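Local coordinates for uncharacterized protein (Bacteroides fragilis, PDB 3EUR) that is of unknown function but has a thioredoxin-like domain that carries a CXXC-type motif, consistent with a thiol-disulfide redox role, at residues Asn5-Phe14 with Asn105-Ala113; Leu71-Trp82 with Thr94-Lys104. One frame throughout, in Å; residues are numbered along the deposited sequence. Where two conformers were deposited one is given.

Interaction 1 (Asn5-Phe14 with Asn105-Ala113); sequences NRLGTKALNF and NKNLYDLRA
The hydroxyl of Tyr109 reaches across to the N-terminal segment and donates to the carbonyl of Leu12, with OH 2.7 Å from O. It arrives in the carbonyl plane, on a lone pair, at a C=O...donor angle of 133°. The methyl of Ala11 lies close to the same hydroxyl, its CB 3.4 Å from Tyr109 OH. Along the ring, Leu12 rests its CB 4.1 Å from Tyr109 CE2, while one face is covered by the side-chain amide of Asn5, whose plane is only 14° from that of the ring, so the two flat groups lie almost flush. Phe14 comes in at about a right angle to the tyrosine side chain, with CD2 4.0 Å from Tyr109 CE2. Its first torsion (chi1 61°) places CG between the backbone N and the carbonyl carbon, and that turns the phenyl group back toward the tyrosine. Beside these two rings Leu108 splits its two methyls: CD1 sits 3.5 Å from Asn13 O and also touches Phe14 CB, and CD2 meets the CD1 of Leu12 at 4.3 Å. The whole contact ties the lead-in to strand 15-18 to the loop after helix 102-105. Beneath it Tyr109 packs on Leu36 and Ile38 of strand 33-38, on Ile103 of the helix, and edge-to-face on Tyr118 of strand 116-120.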
loop_
_atom_site.group_PDB
_atom_site.type_symbol
_atom_site.label_atom_id
_atom_site.label_comp_id
_atom_site.label_asym_id
_atom_site.label_seq_id
_atom_site.Cartn_x
_atom_site.Cartn_y
_atom_site.Cartn_z
ATOM N N ASN A 5 12.345 3.543 -6.665
ATOM C CA ASN A 5 11.077 4.134 -6.335
ATOM C C ASN A 5 11.225 5.645 -6.096
ATOM O O ASN A 5 10.370 6.224 -5.460
ATOM C CB ASN A 5 10.401 3.441 -5.162
ATOM C CG ASN A 5 10.376 1.941 -5.340
ATOM O OD1 ASN A 5 10.939 1.158 -4.496
ATOM N ND2 ASN A 5 9.737 1.527 -6.358
ATOM N N ARG A 6 12.215 6.305 -6.706
ATOM C CA ARG A 6 12.334 7.720 -6.523
ATOM C C ARG A 6 11.222 8.475 -7.237
ATOM O O ARG A 6 10.590 7.987 -8.206
ATOM C CB ARG A 6 13.703 8.221 -6.843
ATOM C CG ARG A 6 13.952 8.458 -8.225
ATOM C CD ARG A 6 15.382 8.987 -8.529
ATOM N NE ARG A 6 15.654 10.152 -7.715
ATOM C CZ ARG A 6 16.508 10.274 -6.673
ATOM N NH1 ARG A 6 16.514 11.375 -5.957
ATOM N NH2 ARG A 6 17.340 9.332 -6.334
ATOM N N LEU A 7 10.940 9.684 -6.758
ATOM C CA LEU A 7 9.933 10.547 -7.340
ATOM C C LEU A 7 10.049 10.603 -8.835
ATOM O O LEU A 7 11.132 10.803 -9.372
ATOM C CB LEU A 7 9.977 11.977 -6.820
ATOM C CG LEU A 7 9.557 12.140 -5.370
ATOM C CD1 LEU A 7 9.983 13.518 -4.857
ATOM C CD2 LEU A 7 8.031 11.969 -5.234
ATOM N N GLY A 8 8.920 10.456 -9.513
ATOM C CA GLY A 8 8.871 10.631 -10.924
ATOM C C GLY A 8 9.372 9.467 -11.757
ATOM O O GLY A 8 9.476 9.568 -12.979
ATOM N N THR A 9 9.671 8.358 -11.111
ATOM C CA THR A 9 10.058 7.114 -11.772
ATOM C C THR A 9 9.029 6.029 -11.459
ATOM O O THR A 9 8.189 6.194 -10.586
ATOM C CB THR A 9 11.468 6.659 -11.352
ATOM O OG1 THR A 9 11.449 6.150 -10.018
ATOM C CG2 THR A 9 12.478 7.813 -11.521
ATOM N N LYS A 10 9.036 4.952 -12.224
ATOM C CA LYS A 10 8.043 3.900 -12.060
ATOM C C LYS A 10 8.405 3.045 -10.849
ATOM O O LYS A 10 9.514 2.533 -10.747
ATOM C CB LYS A 10 7.977 3.034 -13.331
ATOM C CG LYS A 10 6.775 2.137 -13.443
ATOM C CD LYS A 10 6.746 1.339 -14.751
ATOM C CE LYS A 10 5.407 0.632 -14.928
ATOM N NZ LYS A 10 5.272 0.039 -16.305
ATOM N N ALA A 11 7.452 2.872 -9.947
ATOM C CA ALA A 11 7.638 2.008 -8.789
ATOM C C ALA A 11 7.976 0.608 -9.253
ATOM O O ALA A 11 7.502 0.167 -10.305
ATOM C CB ALA A 11 6.364 2.005 -7.943
ATOM N N LEU A 12 8.712 -0.125 -8.429
ATOM C CA LEU A 12 9.065 -1.492 -8.746
ATOM C C LEU A 12 7.885 -2.432 -8.651
ATOM O O LEU A 12 7.092 -2.369 -7.716
ATOM C CB LEU A 12 10.181 -1.985 -7.836
ATOM C CG LEU A 12 11.566 -1.592 -8.234
ATOM C CD1 LEU A 12 12.044 -2.470 -9.414
ATOM C CD2 LEU A 12 11.825 -0.153 -8.328
ATOM N N ASN A 13 7.724 -3.329 -9.633
ATOM C CA ASN A 13 6.646 -4.282 -9.607
ATOM C C ASN A 13 6.871 -5.368 -8.600
ATOM O O ASN A 13 8.015 -5.639 -8.157
ATOM C CB ASN A 13 6.513 -4.907 -10.983
ATOM C CG ASN A 13 5.196 -5.566 -11.265
ATOM O OD1 ASN A 13 4.192 -5.247 -10.640
ATOM N ND2 ASN A 13 5.169 -6.428 -12.320
ATOM N N PHE A 14 5.775 -6.041 -8.214
ATOM C CA PHE A 14 5.799 -7.216 -7.370
ATOM C C PHE A 14 4.489 -7.948 -7.509
ATOM O O PHE A 14 3.493 -7.343 -7.889
ATOM C CB PHE A 14 6.105 -6.830 -5.901
ATOM C CG PHE A 14 5.071 -5.915 -5.317
ATOM C CD1 PHE A 14 3.891 -6.396 -4.770
ATOM C CD2 PHE A 14 5.256 -4.535 -5.371
ATOM C CE1 PHE A 14 2.926 -5.531 -4.289
ATOM C CE2 PHE A 14 4.275 -3.703 -4.866
ATOM C CZ PHE A 14 3.152 -4.196 -4.345
ATOM N N ASN A 105 13.771 -9.992 -0.496
ATOM C CA ASN A 105 14.970 -10.714 -0.975
ATOM C C ASN A 105 15.673 -9.990 -2.103
ATOM O O ASN A 105 16.902 -10.024 -2.210
ATOM C CB ASN A 105 14.643 -12.129 -1.448
ATOM C CG ASN A 105 14.230 -13.072 -0.302
ATOM O OD1 ASN A 105 14.354 -12.757 0.896
ATOM N ND2 ASN A 105 13.691 -14.224 -0.678
ATOM N N LYS A 106 14.903 -9.265 -2.914
ATOM C CA LYS A 106 15.451 -8.460 -3.985
ATOM C C LYS A 106 15.591 -6.953 -3.625
ATOM O O LYS A 106 15.915 -6.148 -4.495
ATOM C CB LYS A 106 14.651 -8.608 -5.276
ATOM C CG LYS A 106 14.586 -9.999 -5.876
ATOM C CD LYS A 106 14.208 -9.874 -7.313
ATOM C CE LYS A 106 13.632 -11.184 -7.894
ATOM N NZ LYS A 106 13.031 -11.027 -9.275
ATOM N N ASN A 107 15.306 -6.604 -2.372
ATOM C CA ASN A 107 15.492 -5.197 -1.916
ATOM C C ASN A 107 14.738 -4.229 -2.788
ATOM O O ASN A 107 15.280 -3.234 -3.230
ATOM C CB ASN A 107 16.974 -4.813 -1.970
ATOM C CG ASN A 107 17.740 -5.471 -0.899
ATOM O OD1 ASN A 107 17.568 -5.155 0.295
ATOM N ND2 ASN A 107 18.568 -6.421 -1.287
ATOM N N LEU A 108 13.493 -4.558 -3.096
ATOM C CA LEU A 108 12.741 -3.743 -4.051
ATOM C C LEU A 108 12.229 -2.424 -3.478
ATOM O O LEU A 108 12.095 -1.452 -4.226
ATOM C CB LEU A 108 11.549 -4.520 -4.585
ATOM C CG LEU A 108 11.825 -5.806 -5.364
ATOM C CD1 LEU A 108 10.528 -6.377 -5.891
ATOM C CD2 LEU A 108 12.851 -5.497 -6.476
ATOM N N TYR A 109 11.944 -2.411 -2.178
ATOM C CA TYR A 109 11.471 -1.255 -1.442
ATOM C C TYR A 109 12.225 -1.218 -0.116
ATOM O O TYR A 109 12.526 -2.238 0.470
ATOM C CB TYR A 109 9.949 -1.307 -1.124
ATOM C CG TYR A 109 9.058 -1.106 -2.339
ATOM C CD1 TYR A 109 8.457 0.100 -2.606
ATOM C CD2 TYR A 109 8.843 -2.132 -3.227
ATOM C CE1 TYR A 109 7.679 0.276 -3.722
ATOM C CE2 TYR A 109 8.090 -1.964 -4.357
ATOM C CZ TYR A 109 7.496 -0.753 -4.614
ATOM O OH TYR A 109 6.714 -0.549 -5.720
ATOM N N ASP A 110 12.495 -0.028 0.372
ATOM C CA ASP A 110 13.092 0.186 1.692
ATOM C C ASP A 110 12.032 -0.122 2.734
ATOM O O ASP A 110 11.001 0.545 2.761
ATOM C CB ASP A 110 13.542 1.631 1.800
ATOM C CG ASP A 110 14.215 1.985 3.100
ATOM O OD1 ASP A 110 14.377 1.142 3.997
ATOM O OD2 ASP A 110 14.590 3.169 3.228
ATOM N N LEU A 111 12.278 -1.114 3.588
ATOM C CA LEU A 111 11.349 -1.572 4.581
ATOM C C LEU A 111 11.701 -1.112 5.994
ATOM O O LEU A 111 11.052 -1.504 6.949
ATOM C CB LEU A 111 11.244 -3.101 4.529
ATOM C CG LEU A 111 10.795 -3.693 3.207
ATOM C CD1 LEU A 111 10.724 -5.187 3.316
ATOM C CD2 LEU A 111 9.460 -3.105 2.757
ATOM N N ARG A 112 12.745 -0.298 6.154
ATOM C CA ARG A 112 13.244 -0.012 7.495
ATOM C C ARG A 112 12.217 0.677 8.350
ATOM O O ARG A 112 12.216 0.480 9.558
ATOM C CB ARG A 112 14.502 0.810 7.435
ATOM C CG ARG A 112 15.655 -0.019 6.930
ATOM C CD ARG A 112 16.907 0.827 6.736
ATOM N NE ARG A 112 16.679 1.771 5.655
ATOM C CZ ARG A 112 17.472 2.772 5.310
ATOM N NH1 ARG A 112 18.573 2.994 6.000
ATOM N NH2 ARG A 112 17.129 3.548 4.302
ATOM N N ALA A 113 11.387 1.520 7.744
ATOM C CA ALA A 113 10.467 2.338 8.511
ATOM C C ALA A 113 9.010 2.063 8.255
ATOM O O ALA A 113 8.169 2.971 8.358
ATOM C CB ALA A 113 10.744 3.830 8.202
#

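Interaction 2 (Leu71-Trp82 with Thr94-Lys104); sequences LSIYPDEELDEW and TNGYDKELVIK
Ser72 and Gly96 are bonded through the backbone where strands 71-74 and 94-97 run side by side, parallel and 18° apart in direction. Gly96 N donates to Ser72 O at 2.9 Å, and flanking bonds from Ser72 N to Thr94 O, Tyr74 N to Gly96 O and Asp98 N to Tyr74 O continue the pairing. This is the tight part. On the side of Leu71 and Ile73, Leu71 CD1 packs against the methyl of Thr94, and Ile73 CG1 meets Ile103 CD1 at 3.9 Å. On the other side, Leu79 sets CD1 squarely over the Tyr97 ring, 3.3 Å from its centroid, a CH-pi contact. Tyr97 in turn brings CD2 over a face of the Trp82 indole, 3.7 Å from CZ3, with the ring planes inclined at 59°. Past the strand ends polar links and water join the packing, with Leu101 CD2 still lying on Asp76 O. One water donates to Pro75 O and Asp98 OD2 and accepts from Lys104 N; a second joins Asp76 O to Asp98 O. Asp98 also receives Val102 N on OD1 and Ile103 N on OD2, gripping the first turn of helix 102-105. Toward the surface, Lys104 bends at its last two torsions and forks its ammonium between two acids: NZ lies 2.8 Å from Asp76 OD1, met from above the carboxylate plane, and 2.7 Å from Glu77 OE2. Asn40 holds Asp76 OD2. The contact thus joins the beta-alpha-beta unit of strand 68-74, helix 79-85 and strand 94-97 by backbone bonds between its strands and apolar packing of its helix on Tyr97; at its outer end, one lysine charge is shared by two carboxylates, which would probably keep both acids ionised.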
loop_
_atom_site.group_PDB
_atom_site.type_symbol
_atom_site.label_atom_id
_atom_site.label_comp_id
_atom_site.label_asym_id
_atom_site.label_seq_id
_atom_site.Cartn_x
_atom_site.Cartn_y
_atom_site.Cartn_z
ATOM N N LEU A 71 -3.735 -0.340 -1.996
ATOM C CA LEU A 71 -3.117 -1.654 -2.126
ATOM C C LEU A 71 -2.210 -1.815 -0.928
ATOM O O LEU A 71 -1.173 -1.167 -0.825
ATOM C CB LEU A 71 -2.341 -1.734 -3.442
ATOM C CG LEU A 71 -1.665 -3.086 -3.696
ATOM C CD1 LEU A 71 -2.638 -4.222 -3.705
ATOM C CD2 LEU A 71 -0.897 -2.992 -5.005
ATOM N N SER A 72 -2.644 -2.631 0.026
ATOM C CA SER A 72 -1.843 -2.952 1.185
ATOM C C SER A 72 -0.986 -4.170 0.905
ATOM O O SER A 72 -1.473 -5.185 0.364
ATOM C CB SER A 72 -2.712 -3.225 2.385
ATOM O OG SER A 72 -2.093 -4.072 3.357
ATOM N N ILE A 73 0.281 -4.113 1.264
ATOM C CA ILE A 73 1.210 -5.209 1.018
ATOM C C ILE A 73 2.009 -5.521 2.261
ATOM O O ILE A 73 2.673 -4.633 2.829
ATOM C CB ILE A 73 2.139 -4.931 -0.187
ATOM C CG1 ILE A 73 3.048 -6.125 -0.497
ATOM C CG2 ILE A 73 3.007 -3.714 -0.067
ATOM C CD1 ILE A 73 2.290 -7.423 -0.908
ATOM N N TYR A 74 1.968 -6.782 2.652
ATOM C CA TYR A 74 2.751 -7.310 3.747
ATOM C C TYR A 74 3.968 -8.009 3.212
ATOM O O TYR A 74 3.842 -8.988 2.465
ATOM C CB TYR A 74 1.884 -8.292 4.522
ATOM C CG TYR A 74 2.611 -9.011 5.638
ATOM C CD1 TYR A 74 3.071 -8.349 6.726
ATOM C CD2 TYR A 74 2.736 -10.365 5.650
ATOM C CE1 TYR A 74 3.728 -9.011 7.743
ATOM C CE2 TYR A 74 3.422 -11.035 6.670
ATOM C CZ TYR A 74 3.883 -10.352 7.717
ATOM O OH TYR A 74 4.543 -11.005 8.740
ATOM N N PRO A 75 5.193 -7.537 3.570
ATOM C CA PRO A 75 6.405 -8.074 2.925
ATOM C C PRO A 75 7.173 -9.086 3.763
ATOM O O PRO A 75 8.242 -9.523 3.359
ATOM C CB PRO A 75 7.255 -6.835 2.768
ATOM C CG PRO A 75 6.948 -6.057 4.010
ATOM C CD PRO A 75 5.483 -6.234 4.226
ATOM N N ASP A 76 6.687 -9.379 4.937
ATOM C CA ASP A 76 7.411 -10.238 5.910
ATOM C C ASP A 76 6.839 -11.663 5.989
ATOM O O ASP A 76 6.047 -12.067 5.151
ATOM C CB ASP A 76 7.429 -9.572 7.273
ATOM C CG ASP A 76 8.217 -8.266 7.289
ATOM O OD1 ASP A 76 9.212 -8.176 6.553
ATOM O OD2 ASP A 76 7.774 -7.335 8.005
ATOM N N GLU A 77 7.276 -12.459 6.977
ATOM C CA GLU A 77 7.098 -13.954 6.995
ATOM C C GLU A 77 5.919 -14.487 7.764
ATOM O O GLU A 77 5.599 -15.693 7.660
ATOM C CB GLU A 77 8.349 -14.628 7.619
ATOM C CG GLU A 77 9.601 -14.392 6.823
ATOM C CD GLU A 77 10.240 -13.054 7.115
ATOM O OE1 GLU A 77 9.729 -12.309 7.996
ATOM O OE2 GLU A 77 11.243 -12.729 6.450
ATOM N N GLU A 78 5.261 -13.668 8.576
ATOM C CA GLU A 78 4.262 -14.176 9.516
ATOM C C GLU A 78 2.896 -14.195 8.906
ATOM O O GLU A 78 1.987 -13.440 9.318
ATOM C CB GLU A 78 4.263 -13.364 10.816
ATOM C CG GLU A 78 5.572 -13.367 11.482
ATOM C CD GLU A 78 5.973 -14.778 11.841
ATOM O OE1 GLU A 78 5.128 -15.498 12.426
ATOM O OE2 GLU A 78 7.090 -15.175 11.480
ATOM N N LEU A 79 2.725 -15.108 7.964
ATOM C CA LEU A 79 1.480 -15.183 7.231
ATOM C C LEU A 79 0.306 -15.440 8.166
ATOM O O LEU A 79 -0.752 -14.886 8.002
ATOM C CB LEU A 79 1.564 -16.204 6.093
ATOM C CG LEU A 79 0.280 -16.315 5.253
ATOM C CD1 LEU A 79 -0.095 -14.978 4.619
ATOM C CD2 LEU A 79 0.391 -17.390 4.183
ATOM N N ASP A 80 0.477 -16.323 9.151
ATOM C CA ASP A 80 -0.637 -16.609 10.043
ATOM C C ASP A 80 -1.120 -15.354 10.817
ATOM O O ASP A 80 -2.312 -15.146 11.022
ATOM C CB ASP A 80 -0.279 -17.805 10.964
ATOM C CG ASP A 80 -0.329 -19.149 10.213
ATOM O OD1 ASP A 80 -0.644 -19.145 9.009
ATOM O OD2 ASP A 80 -0.112 -20.229 10.817
ATOM N N GLU A 81 -0.180 -14.551 11.244
ATOM C CA GLU A 81 -0.476 -13.293 11.926
ATOM C C GLU A 81 -1.083 -12.229 11.021
ATOM O O GLU A 81 -1.993 -11.514 11.447
ATOM C CB GLU A 81 0.794 -12.727 12.518
ATOM C CG GLU A 81 0.526 -11.610 13.508
ATOM C CD GLU A 81 1.792 -11.125 14.183
ATOM O OE1 GLU A 81 2.828 -11.793 13.965
ATOM O OE2 GLU A 81 1.751 -10.078 14.910
ATOM N N TRP A 82 -0.536 -12.063 9.818
ATOM C CA TRP A 82 -1.233 -11.275 8.800
ATOM C C TRP A 82 -2.653 -11.788 8.617
ATOM O O TRP A 82 -3.605 -10.997 8.595
ATOM C CB TRP A 82 -0.513 -11.342 7.493
ATOM C CG TRP A 82 -1.177 -10.493 6.458
ATOM C CD1 TRP A 82 -1.010 -9.149 6.286
ATOM C CD2 TRP A 82 -2.104 -10.927 5.480
ATOM N NE1 TRP A 82 -1.813 -8.704 5.276
ATOM C CE2 TRP A 82 -2.449 -9.791 4.722
ATOM C CE3 TRP A 82 -2.649 -12.166 5.126
ATOM C CZ2 TRP A 82 -3.357 -9.852 3.655
ATOM C CZ3 TRP A 82 -3.584 -12.221 4.082
ATOM C CH2 TRP A 82 -3.884 -11.067 3.340
ATOM N N THR A 94 -7.393 -3.462 -1.246
ATOM C CA THR A 94 -6.834 -4.705 -1.768
ATOM C C THR A 94 -5.676 -5.069 -0.851
ATOM O O THR A 94 -4.698 -4.338 -0.786
ATOM C CB THR A 94 -6.421 -4.524 -3.201
ATOM O OG1 THR A 94 -7.560 -4.109 -3.990
ATOM C CG2 THR A 94 -5.841 -5.855 -3.753
ATOM N N ASN A 95 -5.818 -6.161 -0.103
ATOM C CA ASN A 95 -4.940 -6.480 0.989
ATOM C C ASN A 95 -4.192 -7.779 0.676
ATOM O O ASN A 95 -4.797 -8.822 0.668
ATOM C CB ASN A 95 -5.811 -6.567 2.261
ATOM C CG ASN A 95 -6.638 -5.253 2.518
ATOM O OD1 ASN A 95 -6.026 -4.169 2.595
ATOM N ND2 ASN A 95 -8.022 -5.352 2.701
ATOM N N GLY A 96 -2.904 -7.697 0.378
ATOM C CA GLY A 96 -2.140 -8.850 -0.021
ATOM C C GLY A 96 -0.852 -9.030 0.741
ATOM O O GLY A 96 -0.413 -8.158 1.480
ATOM N N TYR A 97 -0.265 -10.198 0.554
ATOM C CA TYR A 97 1.059 -10.517 1.086
ATOM C C TYR A 97 2.001 -10.944 -0.030
ATOM O O TYR A 97 1.601 -11.355 -1.108
ATOM C CB TYR A 97 0.973 -11.581 2.205
ATOM C CG TYR A 97 0.441 -12.920 1.764
ATOM C CD1 TYR A 97 1.315 -13.953 1.411
ATOM C CD2 TYR A 97 -0.917 -13.184 1.735
ATOM C CE1 TYR A 97 0.819 -15.228 1.039
ATOM C CE2 TYR A 97 -1.400 -14.450 1.399
ATOM C CZ TYR A 97 -0.524 -15.445 1.054
ATOM O OH TYR A 97 -1.048 -16.691 0.725
ATOM N N ASP A 98 3.285 -10.851 0.280
ATOM C CA ASP A 98 4.337 -11.176 -0.639
ATOM C C ASP A 98 4.790 -12.606 -0.387
ATOM O O ASP A 98 5.676 -12.873 0.429
ATOM C CB ASP A 98 5.490 -10.195 -0.396
ATOM C CG ASP A 98 6.649 -10.334 -1.382
ATOM O OD1 ASP A 98 6.710 -11.333 -2.134
ATOM O OD2 ASP A 98 7.538 -9.456 -1.297
ATOM N N LYS A 99 4.127 -13.537 -1.064
ATOM C CA LYS A 99 4.297 -14.949 -0.739
ATOM C C LYS A 99 5.731 -15.387 -0.808
ATOM O O LYS A 99 6.201 -16.092 0.090
ATOM C CB LYS A 99 3.447 -15.821 -1.666
ATOM C CG LYS A 99 3.545 -17.337 -1.276
ATOM C CD LYS A 99 2.525 -18.206 -1.935
ATOM C CE LYS A 99 2.859 -19.699 -1.643
ATOM N NZ LYS A 99 2.368 -20.634 -2.703
ATOM N N GLU A 100 6.402 -15.008 -1.866
ATOM C CA GLU A 100 7.766 -15.431 -2.129
ATOM C C GLU A 100 8.841 -14.571 -1.438
ATOM O O GLU A 100 10.030 -14.806 -1.619
ATOM C CB GLU A 100 7.974 -15.347 -3.637
ATOM C CG GLU A 100 6.736 -15.808 -4.522
ATOM C CD GLU A 100 5.557 -14.761 -4.653
ATOM O OE1 GLU A 100 5.661 -13.650 -4.102
ATOM O OE2 GLU A 100 4.500 -15.057 -5.300
ATOM N N LEU A 101 8.417 -13.531 -0.724
ATOM C CA LEU A 101 9.325 -12.577 -0.070
ATOM C C LEU A 101 10.267 -11.879 -1.050
ATOM O O LEU A 101 11.448 -11.632 -0.776
ATOM C CB LEU A 101 10.132 -13.274 1.035
ATOM C CG LEU A 101 9.258 -14.026 2.034
ATOM C CD1 LEU A 101 10.180 -14.841 2.975
ATOM C CD2 LEU A 101 8.333 -13.096 2.829
ATOM N N VAL A 102 9.755 -11.524 -2.202
ATOM C CA VAL A 102 10.510 -10.883 -3.248
ATOM C C VAL A 102 10.948 -9.464 -2.892
ATOM O O VAL A 102 12.076 -9.058 -3.141
ATOM C CB VAL A 102 9.788 -11.002 -4.587
ATOM C CG1 VAL A 102 10.583 -10.359 -5.658
ATOM C CG2 VAL A 102 9.486 -12.484 -4.941
ATOM N N ILE A 103 10.043 -8.693 -2.307
ATOM C CA ILE A 103 10.384 -7.337 -1.939
ATOM C C ILE A 103 11.597 -7.319 -1.000
ATOM O O ILE A 103 12.530 -6.547 -1.225
ATOM C CB ILE A 103 9.180 -6.576 -1.325
ATOM C CG1 ILE A 103 8.051 -6.380 -2.355
ATOM C CG2 ILE A 103 9.647 -5.260 -0.750
ATOM C CD1 ILE A 103 6.724 -5.973 -1.762
ATOM N N LYS A 104 11.578 -8.189 -0.004
ATOM C CA LYS A 104 12.737 -8.294 0.896
ATOM C C LYS A 104 13.939 -8.856 0.177
ATOM O O LYS A 104 15.047 -8.277 0.224
ATOM C CB LYS A 104 12.420 -9.319 1.953
ATOM C CG LYS A 104 11.616 -8.818 3.000
ATOM C CD LYS A 104 11.368 -9.913 4.126
ATOM C CE LYS A 104 12.153 -9.662 5.340
ATOM N NZ LYS A 104 11.344 -10.016 6.567
HETATM O O HOH W 1 9.254 -9.495 0.825
HETATM O O HOH W 2 4.671 -12.978 2.962
#

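From the N terminus, 5-14 leads into strand 15-18 and waits some ninety residues for its partner, so interaction 1 closes the long loop. Interaction 2 lies nested inside it: the chain leaves the sheet after strand 68-74, passes through helix 79-85, and returns as strand 94-97 beside the strand it left. Helix 102-105 connects the two contacts, ending the second segment of interaction 2 and opening onto 105-113; Ile103 O and Leu108 N probably share a hydrogen bond there. The contacts also touch directly, Phe14 packing on Ile73. Together they tie the N-terminal lead-in to the beta-alpha-beta unit and the approach to strand 116-120.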